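Local coordinates for protein high choriolytic enzyme 1 (Oryzias latipes, PDB 3VTG) that hydrolyses proteins of the inner layer of the fish egg envelope at hatching, as a zinc-dependent endopeptidase of the astacin family, at residues 44-47 / 51-54; 111-116 / 190-195; 120-125 / 133-138; 157-162 / 166-171. One frame throughout, in Å; residues are numbered along the deposited sequence.

Contact 1: residues 44-47 / 51-54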
# COMPACT_ATOMS: atom_id res chain seq x y z
N ALA A 44 -3.07 -5.65 12.07
CA ALA A 44 -2.40 -4.37 12.29
C ALA A 44 -3.31 -3.17 12.06
O ALA A 44 -3.02 -2.06 12.52
CB ALA A 44 -1.15 -4.27 11.41
N PHE A 45 -4.41 -3.38 11.35
CA PHE A 45 -5.37 -2.33 11.05
C PHE A 45 -6.41 -2.13 12.16
O PHE A 45 -7.07 -1.10 12.21
CB PHE A 45 -6.06 -2.61 9.71
CG PHE A 45 -5.15 -2.50 8.52
CD1 PHE A 45 -4.31 -3.55 8.15
CD2 PHE A 45 -5.12 -1.33 7.76
CE1 PHE A 45 -3.46 -3.44 7.06
CE2 PHE A 45 -4.28 -1.21 6.67
CZ PHE A 45 -3.45 -2.26 6.32
N ASN A 46 -6.52 -3.11 13.05
CA ASN A 46 -7.61 -3.14 14.05
C ASN A 46 -7.53 -2.11 15.17
O ASN A 46 -8.55 -1.55 15.58
CB ASN A 46 -7.75 -4.54 14.65
CG ASN A 46 -8.19 -5.57 13.63
OD1 ASN A 46 -8.65 -5.24 12.54
ND2 ASN A 46 -8.07 -6.84 14.00
N GLY A 47 -6.32 -1.86 15.67
CA GLY A 47 -6.13 -1.03 16.85
C GLY A 47 -6.44 0.45 16.68
O GLY A 47 -6.98 1.08 17.59
N ILE A 51 -10.96 -0.11 9.72
CA ILE A 51 -10.83 -1.17 8.71
C ILE A 51 -10.82 -2.54 9.39
O ILE A 51 -10.09 -2.75 10.35
CB ILE A 51 -9.54 -1.01 7.87
CG1 ILE A 51 -9.45 0.37 7.20
CG2 ILE A 51 -9.38 -2.13 6.86
CD1 ILE A 51 -10.56 0.70 6.23
N ARG A 52 -11.64 -3.45 8.87
CA ARG A 52 -11.66 -4.84 9.34
C ARG A 52 -11.62 -5.81 8.16
O ARG A 52 -12.60 -5.92 7.42
CB ARG A 52 -12.89 -5.13 10.20
CG ARG A 52 -13.07 -4.25 11.42
CD ARG A 52 -12.05 -4.53 12.51
NE ARG A 52 -12.29 -3.66 13.66
CZ ARG A 52 -11.74 -2.46 13.82
NH1 ARG A 52 -10.90 -1.97 12.91
NH2 ARG A 52 -12.03 -1.73 14.89
N PHE A 53 -10.50 -6.50 7.98
CA PHE A 53 -10.42 -7.57 7.00
C PHE A 53 -11.01 -8.84 7.61
O PHE A 53 -10.57 -9.27 8.69
CB PHE A 53 -8.97 -7.79 6.56
CG PHE A 53 -8.38 -6.63 5.81
CD1 PHE A 53 -8.65 -6.45 4.46
CD2 PHE A 53 -7.55 -5.71 6.45
CE1 PHE A 53 -8.12 -5.38 3.76
CE2 PHE A 53 -7.01 -4.64 5.75
CZ PHE A 53 -7.30 -4.47 4.41
N VAL A 54 -12.02 -9.41 6.96
CA VAL A 54 -12.71 -10.61 7.46
C VAL A 54 -12.77 -11.69 6.39
O VAL A 54 -12.86 -11.39 5.20
CB VAL A 54 -14.14 -10.31 7.96
CG1 VAL A 54 -14.14 -9.26 9.05
CG2 VAL A 54 -15.07 -9.92 6.81
O HOH W 1 -8.38 -6.32 9.97
O HOH W 2 -10.28 0.73 16.16
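Phe45 and Asn46 face Ile51 and Arg52 where the chain leaves helix 32-43 and turns into strand 51-55; the nearest CA atoms, those of Phe45 and Ile51, are 6.1 Å apart. Residues 44-47 keep helical backbone angles without the regular helical bonds, whereas 51-54 is extended and pairs with strand 20-26, at the edge of the mixed sheet of the astacin catalytic domain. Side chains and water join the two. Phe53 turns the edge of its ring onto a face of Phe45: Phe53 CE2 sits 3.8 Å from Phe45 CD1, toward the rim of the Phe45 ring, and the planes stand at 77° in a T-shaped pair. Both rings also pack on helix 94-105, the helix that carries the zinc ligands His99 and His103. On the more open side, the bend of the Arg52 chain at CB-CG (chi2 -71°) folds it back over Asn46. Its CD lies 3.5 Å from Asn46 OD1, and a face of its guanidinium rests over Asn46 CA. Arg52 NH1 bonds to Ile51 O at 2.8 Å, coming from above the carbonyl plane, and also bonds to Thr49 O in the intervening turn. One water links Asn46 OD1 (2.8 Å) to Phe53 N; a second accepts from Arg52 NH2 and donates to Asn46 O. The chemistry is thus divided: aromatic packing joins the segments on the side of helix 94-105, while on the outer side the arginine and two waters serve backbone polar groups that the segments do not pair directly.

Contact 2: residues 111-116 / 190-195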
# COMPACT_ATOMS: atom_id res chain seq x y z
N GLN A 111 6.36 8.34 -3.10
CA GLN A 111 7.20 9.11 -4.02
C GLN A 111 6.44 9.61 -5.26
O GLN A 111 6.99 10.39 -6.04
CB GLN A 111 8.46 8.34 -4.42
CG GLN A 111 8.28 7.25 -5.47
CD GLN A 111 7.78 5.94 -4.90
OE1 GLN A 111 7.74 5.74 -3.68
NE2 GLN A 111 7.40 5.02 -5.79
N THR A 112 5.20 9.16 -5.44
CA THR A 112 4.38 9.61 -6.57
C THR A 112 3.38 10.71 -6.19
O THR A 112 2.61 11.15 -7.03
CB THR A 112 3.63 8.44 -7.25
OG1 THR A 112 2.59 7.96 -6.40
CG2 THR A 112 4.59 7.31 -7.62
N ARG A 113 3.40 11.14 -4.93
CA ARG A 113 2.55 12.25 -4.48
C ARG A 113 2.76 13.48 -5.35
O ARG A 113 3.86 13.73 -5.84
CB ARG A 113 2.85 12.60 -3.03
CG ARG A 113 2.15 11.74 -1.99
CD ARG A 113 2.60 12.12 -0.59
NE ARG A 113 2.35 13.53 -0.26
CZ ARG A 113 1.46 13.96 0.63
NH1 ARG A 113 0.72 13.10 1.33
NH2 ARG A 113 1.33 15.26 0.84
N SER A 114 1.70 14.27 -5.52
CA SER A 114 1.75 15.47 -6.36
C SER A 114 2.80 16.48 -5.89
O SER A 114 3.29 17.27 -6.70
CB SER A 114 0.38 16.13 -6.41
OG SER A 114 -0.05 16.49 -5.11
N ASP A 115 3.13 16.46 -4.60
CA ASP A 115 4.08 17.40 -4.02
C ASP A 115 5.50 16.83 -3.85
O ASP A 115 6.35 17.46 -3.22
CB ASP A 115 3.55 17.95 -2.68
CG ASP A 115 3.30 16.85 -1.64
OD1 ASP A 115 3.47 15.65 -1.94
OD2 ASP A 115 2.92 17.21 -0.51
N ARG A 116 5.75 15.66 -4.43
CA ARG A 116 6.98 14.90 -4.17
C ARG A 116 8.29 15.63 -4.51
O ARG A 116 9.31 15.39 -3.85
CB ARG A 116 6.94 13.53 -4.85
CG ARG A 116 7.02 13.56 -6.37
CD ARG A 116 8.43 13.27 -6.86
NE ARG A 116 8.55 13.32 -8.32
CZ ARG A 116 8.18 12.33 -9.14
NH1 ARG A 116 7.66 11.21 -8.65
NH2 ARG A 116 8.34 12.47 -10.45
N ILE A 190 -1.62 5.73 9.09
CA ILE A 190 -2.82 5.46 9.89
C ILE A 190 -3.83 6.61 9.78
O ILE A 190 -5.02 6.39 9.56
CB ILE A 190 -2.45 5.16 11.36
CG1 ILE A 190 -1.69 3.82 11.47
CG2 ILE A 190 -3.68 5.18 12.27
CD1 ILE A 190 -2.49 2.59 11.08
N THR A 191 -3.33 7.84 9.89
CA THR A 191 -4.18 9.03 9.79
C THR A 191 -4.90 9.08 8.44
O THR A 191 -6.10 9.35 8.37
CB THR A 191 -3.36 10.32 10.03
OG1 THR A 191 -2.79 10.29 11.35
CG2 THR A 191 -4.24 11.57 9.89
N ARG A 192 -4.16 8.78 7.37
CA ARG A 192 -4.72 8.79 6.02
C ARG A 192 -5.88 7.81 5.85
O ARG A 192 -6.90 8.16 5.25
CB ARG A 192 -3.64 8.50 4.98
CG ARG A 192 -2.67 9.65 4.77
CD ARG A 192 -1.41 9.14 4.11
NE ARG A 192 -0.40 10.19 4.00
CZ ARG A 192 0.83 9.99 3.53
NH1 ARG A 192 1.22 8.78 3.14
NH2 ARG A 192 1.67 11.01 3.45
N ILE A 193 -5.72 6.60 6.37
CA ILE A 193 -6.80 5.61 6.36
C ILE A 193 -8.03 6.17 7.07
O ILE A 193 -9.15 6.12 6.54
CB ILE A 193 -6.37 4.28 7.03
CG1 ILE A 193 -5.25 3.60 6.22
CG2 ILE A 193 -7.56 3.35 7.21
CD1 ILE A 193 -4.49 2.53 6.97
N ASN A 194 -7.82 6.75 8.25
CA ASN A 194 -8.90 7.29 9.06
C ASN A 194 -9.62 8.47 8.42
O ASN A 194 -10.83 8.61 8.55
CB ASN A 194 -8.41 7.63 10.47
CG ASN A 194 -8.10 6.40 11.29
OD1 ASN A 194 -7.26 6.43 12.19
ND2 ASN A 194 -8.79 5.30 11.00
N VAL A 195 -8.87 9.32 7.71
CA VAL A 195 -9.47 10.45 7.00
C VAL A 195 -10.25 9.98 5.77
O VAL A 195 -11.41 10.36 5.58
CB VAL A 195 -8.42 11.52 6.62
CG1 VAL A 195 -9.05 12.62 5.78
CG2 VAL A 195 -7.79 12.13 7.87
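Arg113 and Arg192 meet guanidinium to guanidinium, joining the loop that follows the zinc-binding HExxH helix of this astacin domain to the C-terminal helix 187-196. The touching is confined to these two side chains: their backbones remain 13.2 Å apart between Arg113 CA and Arg192 CA, and a mere 73 Å² is buried. Arg113 NH1 stands 3.1 Å from Arg192 NH2, two donors that cannot bond each other, the side chains crossing at a slant with their planes 27° from parallel. Acidic partners probably offset the like charges. Arg192 reaches out with its chain extended from CG to NE, and its NH2 forms a salt bridge with Glu110, while NE bonds to Thr145 OG1.

Against this loose approach of one arginine to the other stands the tightly bonded pair of Arg113 and Asp115, within the type I turn from Arg113 to Arg116. A bend at CG-CD (chi3 58°) swings the guanidinium of Arg113 round to take the carboxylate of Asp115 side-on: NE meets OD1 on its syn lone pair, and NH2 meets OD2. Arg113 NH2 also bonds to Thr145 O, so Thr145 serves both arginines, which probably helps to set their spacing. The turn itself is partly exposed at Ser114 and Asp115. Within the loop, Arg116 NH1 bonds to Gln111 O at 2.8 Å, with that oxygen 2° out of the guanidinium plane.

Contact 3: residues 120-125 / 133-138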
# COMPACT_ATOMS: atom_id res chain seq x y z
N VAL A 120 11.80 14.82 -2.60
CA VAL A 120 12.72 13.86 -3.21
C VAL A 120 13.10 14.29 -4.62
O VAL A 120 12.35 15.01 -5.29
CB VAL A 120 12.15 12.41 -3.26
CG1 VAL A 120 11.94 11.85 -1.85
CG2 VAL A 120 10.87 12.33 -4.08
N ARG A 121 14.27 13.84 -5.05
CA ARG A 121 14.69 13.91 -6.44
C ARG A 121 14.64 12.50 -7.01
O ARG A 121 15.15 11.56 -6.40
CB ARG A 121 16.10 14.49 -6.53
CG ARG A 121 16.70 14.44 -7.93
CD ARG A 121 18.07 15.10 -7.99
NE ARG A 121 19.06 14.49 -7.10
CZ ARG A 121 19.69 15.13 -6.11
NH1 ARG A 121 19.41 16.41 -5.86
NH2 ARG A 121 20.58 14.50 -5.36
N ILE A 122 14.00 12.35 -8.16
CA ILE A 122 14.00 11.08 -8.88
C ILE A 122 15.18 11.09 -9.84
O ILE A 122 15.26 11.94 -10.74
CB ILE A 122 12.67 10.85 -9.65
CG1 ILE A 122 11.45 11.02 -8.74
CG2 ILE A 122 12.68 9.48 -10.33
CD1 ILE A 122 11.41 10.14 -7.50
N ASN A 123 16.11 10.16 -9.64
CA ASN A 123 17.29 10.07 -10.49
C ASN A 123 17.04 9.11 -11.65
O ASN A 123 17.45 7.94 -11.62
CB ASN A 123 18.52 9.67 -9.67
CG ASN A 123 18.69 10.53 -8.43
OD1 ASN A 123 18.72 11.76 -8.49
ND2 ASN A 123 18.80 9.87 -7.28
N TRP A 124 16.36 9.63 -12.67
CA TRP A 124 15.89 8.85 -13.81
C TRP A 124 16.95 8.01 -14.47
O TRP A 124 16.70 6.86 -14.81
CB TRP A 124 15.21 9.76 -14.83
CG TRP A 124 14.02 10.48 -14.25
CD1 TRP A 124 13.94 11.81 -13.84
CD2 TRP A 124 12.68 9.93 -14.00
NE1 TRP A 124 12.69 12.11 -13.37
CE2 TRP A 124 11.88 11.02 -13.43
CE3 TRP A 124 12.08 8.68 -14.18
CZ2 TRP A 124 10.55 10.86 -13.07
CZ3 TRP A 124 10.74 8.53 -13.81
CH2 TRP A 124 10.00 9.59 -13.27
N GLU A 125 18.15 8.58 -14.64
CA GLU A 125 19.25 7.87 -15.30
C GLU A 125 19.73 6.63 -14.52
O GLU A 125 20.39 5.76 -15.08
CB GLU A 125 20.42 8.82 -15.59
CG GLU A 125 21.19 9.30 -14.37
CD GLU A 125 22.24 10.35 -14.69
OE1 GLU A 125 22.49 10.63 -15.89
OE2 GLU A 125 22.84 10.91 -13.74
N TYR A 133 8.29 3.91 -14.81
CA TYR A 133 6.90 4.34 -14.65
C TYR A 133 6.43 4.34 -13.19
O TYR A 133 5.53 5.09 -12.83
CB TYR A 133 5.95 3.49 -15.52
CG TYR A 133 5.67 2.12 -14.94
CD1 TYR A 133 4.55 1.90 -14.13
CD2 TYR A 133 6.51 1.04 -15.21
CE1 TYR A 133 4.30 0.65 -13.59
CE2 TYR A 133 6.27 -0.21 -14.68
CZ TYR A 133 5.16 -0.40 -13.87
OH TYR A 133 4.90 -1.65 -13.34
N ASN A 134 7.06 3.50 -12.37
CA ASN A 134 6.75 3.42 -10.93
C ASN A 134 7.10 4.70 -10.17
O ASN A 134 6.72 4.86 -9.01
CB ASN A 134 7.49 2.24 -10.30
CG ASN A 134 7.01 0.90 -10.81
OD1 ASN A 134 5.87 0.50 -10.59
ND2 ASN A 134 7.90 0.19 -11.49
N PHE A 135 7.81 5.60 -10.84
CA PHE A 135 8.27 6.84 -10.23
C PHE A 135 7.54 8.06 -10.80
O PHE A 135 7.85 9.20 -10.45
CB PHE A 135 9.79 6.99 -10.41
CG PHE A 135 10.59 5.87 -9.80
CD1 PHE A 135 11.22 6.04 -8.57
CD2 PHE A 135 10.73 4.65 -10.46
CE1 PHE A 135 11.97 5.01 -8.01
CE2 PHE A 135 11.47 3.62 -9.90
CZ PHE A 135 12.10 3.80 -8.68
N ASN A 136 6.58 7.82 -11.69
CA ASN A 136 5.77 8.90 -12.27
C ASN A 136 4.92 9.61 -11.22
O ASN A 136 4.28 8.96 -10.39
CB ASN A 136 4.85 8.37 -13.37
CG ASN A 136 5.61 7.93 -14.61
OD1 ASN A 136 6.80 8.17 -14.75
ND2 ASN A 136 4.89 7.28 -15.52
N LYS A 137 4.93 10.94 -11.25
CA LYS A 137 4.12 11.76 -10.36
C LYS A 137 2.63 11.61 -10.70
O LYS A 137 2.26 11.59 -11.87
CB LYS A 137 4.53 13.23 -10.48
CG LYS A 137 3.90 14.17 -9.46
CD LYS A 137 4.22 15.62 -9.78
CE LYS A 137 5.69 15.93 -9.58
NZ LYS A 137 6.03 17.32 -10.01
N HIS A 138 1.79 11.49 -9.67
CA HIS A 138 0.35 11.39 -9.86
C HIS A 138 -0.39 12.49 -9.16
O HIS A 138 0.12 13.11 -8.23
CB HIS A 138 -0.18 10.04 -9.37
CG HIS A 138 0.46 8.85 -10.06
ND1 HIS A 138 0.60 8.78 -11.39
CD2 HIS A 138 0.99 7.67 -9.54
CE1 HIS A 138 1.20 7.62 -11.72
NE2 HIS A 138 1.43 6.94 -10.58
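Phe135 lies against both Ile122 and Trp124, packing a short 3-10 turn onto the end of strand 120-122 in the C-terminal part of the astacin domain. Along 133-138, the 3-10 segment 133-135 comes first, and the bond from Asn136 N to Tyr133 O closes it. Phe135 follows as the main apolar partner. Its CB is 3.8 Å from Ile122 CG2 and 3.9 Å from Trp124 CZ3, and so touches both. With CG1 of Ile122 beside the backbone N (chi1 -52°), CG2 falls anti to that N, a rotation that carries the methyl over the middle of the Trp124 ring, 3.5 Å above its plane, while the same methyl meets Phe135. The phenyl ring continues past Ile122 to Ile169 and makes an edge-to-face pair with Tyr155. Phe135 O lies 3.6 Å from Trp124 CH2. Next, Asn136 brings OD1 to 3.8 Å from Trp124 CH2, the amide plane turned 45° from the indole. Several backbone groups of the turn, Asn134 O, Phe135 O and, at its far end, His138 N, bond to Gln111, Arg116 and Thr112 of residues 111-116. The contact is mainly apolar packing, with two oxygens at the indole; the Ile122 methyl meets Trp124 in its own segment and Phe135 across. Apolar groups thus face the strand while backbone polar groups are bonded elsewhere, so the turn joins strand 120-122 to the loop just after the zinc ligand His109.

Contact 4: residues 157-162 / 166-171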
# COMPACT_ATOMS: atom_id res chain seq x y z
N ARG A 157 15.62 3.97 -1.34
CA ARG A 157 16.45 4.80 -2.23
C ARG A 157 17.05 4.03 -3.40
O ARG A 157 17.44 4.63 -4.40
CB ARG A 157 17.55 5.52 -1.43
CG ARG A 157 18.63 4.62 -0.85
CD ARG A 157 19.58 5.40 0.06
NE ARG A 157 18.89 6.00 1.20
CZ ARG A 157 18.78 7.31 1.42
NH1 ARG A 157 19.33 8.19 0.59
NH2 ARG A 157 18.12 7.75 2.49
N ASP A 158 17.12 2.71 -3.26
CA ASP A 158 17.71 1.84 -4.27
C ASP A 158 16.67 1.01 -5.04
O ASP A 158 17.02 0.09 -5.76
CB ASP A 158 18.77 0.92 -3.64
CG ASP A 158 18.22 0.05 -2.52
OD1 ASP A 158 17.09 0.29 -2.05
OD2 ASP A 158 18.94 -0.88 -2.09
N ALA A 159 15.39 1.36 -4.89
CA ALA A 159 14.32 0.65 -5.59
C ALA A 159 14.53 0.77 -7.09
O ALA A 159 14.67 1.87 -7.62
CB ALA A 159 12.96 1.21 -5.19
N PHE A 160 14.58 -0.38 -7.77
CA PHE A 160 14.78 -0.45 -9.22
C PHE A 160 16.05 0.25 -9.73
O PHE A 160 16.10 0.72 -10.87
CB PHE A 160 13.54 0.05 -9.97
CG PHE A 160 12.29 -0.72 -9.65
CD1 PHE A 160 12.16 -2.05 -10.05
CD2 PHE A 160 11.25 -0.13 -8.95
CE1 PHE A 160 11.01 -2.77 -9.76
CE2 PHE A 160 10.10 -0.85 -8.65
CZ PHE A 160 9.98 -2.17 -9.06
N SER A 161 17.08 0.31 -8.88
CA SER A 161 18.38 0.85 -9.29
C SER A 161 19.06 -0.08 -10.29
O SER A 161 19.05 -1.30 -10.12
CB SER A 161 19.29 1.06 -8.07
OG SER A 161 18.94 2.21 -7.34
N ILE A 162 19.65 0.51 -11.33
CA ILE A 162 20.40 -0.25 -12.32
C ILE A 162 21.66 -0.88 -11.71
O ILE A 162 22.03 -2.00 -12.07
CB ILE A 162 20.80 0.62 -13.53
CG1 ILE A 162 19.57 1.14 -14.27
CG2 ILE A 162 21.69 -0.16 -14.50
CD1 ILE A 162 19.84 2.33 -15.16
N ARG A 166 24.08 3.79 -7.02
CA ARG A 166 23.42 4.82 -7.82
C ARG A 166 21.92 4.76 -7.59
O ARG A 166 21.18 3.99 -8.22
CB ARG A 166 23.86 4.74 -9.28
CG ARG A 166 25.20 5.44 -9.49
CD ARG A 166 25.94 4.93 -10.71
NE ARG A 166 26.58 3.64 -10.49
CZ ARG A 166 27.16 2.92 -11.44
NH1 ARG A 166 27.71 1.75 -11.15
NH2 ARG A 166 27.19 3.36 -12.69
N ASP A 167 21.49 5.60 -6.65
CA ASP A 167 20.14 5.57 -6.10
C ASP A 167 19.08 6.08 -7.07
O ASP A 167 19.32 7.02 -7.83
CB ASP A 167 20.10 6.39 -4.81
CG ASP A 167 20.98 5.83 -3.71
OD1 ASP A 167 21.34 4.63 -3.75
OD2 ASP A 167 21.32 6.59 -2.78
N SER A 168 17.91 5.45 -7.03
CA SER A 168 16.78 5.91 -7.83
C SER A 168 16.12 7.14 -7.22
O SER A 168 15.58 7.98 -7.94
CB SER A 168 15.75 4.79 -7.98
OG SER A 168 15.28 4.35 -6.72
N ILE A 169 16.17 7.25 -5.89
CA ILE A 169 15.54 8.36 -5.16
C ILE A 169 16.52 8.96 -4.17
O ILE A 169 17.15 8.23 -3.40
CB ILE A 169 14.28 7.90 -4.38
CG1 ILE A 169 13.27 7.22 -5.32
CG2 ILE A 169 13.64 9.06 -3.64
CD1 ILE A 169 12.16 6.49 -4.59
N THR A 170 16.64 10.29 -4.18
CA THR A 170 17.44 11.00 -3.19
C THR A 170 16.57 12.02 -2.46
O THR A 170 16.07 12.95 -3.09
CB THR A 170 18.63 11.75 -3.83
OG1 THR A 170 19.39 10.84 -4.64
CG2 THR A 170 19.53 12.35 -2.75
N PRO A 171 16.38 11.85 -1.14
CA PRO A 171 15.66 12.86 -0.38
C PRO A 171 16.38 14.21 -0.42
O PRO A 171 17.62 14.25 -0.39
CB PRO A 171 15.67 12.30 1.05
CG PRO A 171 15.81 10.83 0.87
CD PRO A 171 16.72 10.68 -0.31
O HOH W 3 19.63 8.58 -2.11
O HOH W 4 21.23 2.38 -5.44
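Arg157 and Asp167 lie side by side and point the same way, the aliphatic part of the arginine running along the carboxylate. Arg157 CD comes within 3.5 Å of Asp167 OD2, but the charged groups stop short of a salt bridge: Arg157 NH1 is 4.2 Å from Asp167 OD2, and the guanidinium and carboxylate planes are 66° apart. Water fills the role instead, donating to Asp167 OD2 and to Ile169 O and receiving a weak bond from Arg157 NH1. The firmer partner of that nitrogen is Pro175 O. A bend at CG-CD (chi3 60°) brings the guanidinium to Pro171, the two side chains crossing at about a right angle, with Arg157 NH1 3.7 Å from Pro171 CD. This is the start of strand 169-171, which pairs antiparallel with strand 120-122, and the residues leading into it; facing them, Asp158 to Ser161 form a type II beta turn. Ser168 turns its hydroxyl back across the gap: with OG lodged between its backbone N and carbonyl carbon (chi1 59°), it donates to Ala159 O at 2.7 Å, in the carbonyl plane and on a lone pair. Arg157 O receives Ile169 N at 3.3 Å and, by a weak bond, Ser168 N. The Ser161 CB is directed toward the opposite segment, OG lies 3.0 Å from Arg166 O, and a second water donates to both Ser161 OG and Asp167 OD1.

In the fold
Contact 1 closes first along the chain, at the edge of the mixed sheet. Contact 2 spans a long loop, from just after the zinc-binding helix to helix 187-196, and contacts 3 and 4 are nested in it, one after the other. Those two have centres about 10 Å apart and share the antiparallel pair of strands 120-122 and 169-171; both lie about 32 Å, centre to centre, from contact 1, across the chain's centre. Contact 2 touches all the others: Ile193 packs on Phe45 and Ile51, while the 111-116 loop also adjoins contacts 3 and 4. Contact 2 thus spans the two halves that, as in other astacins, flank the zinc cleft.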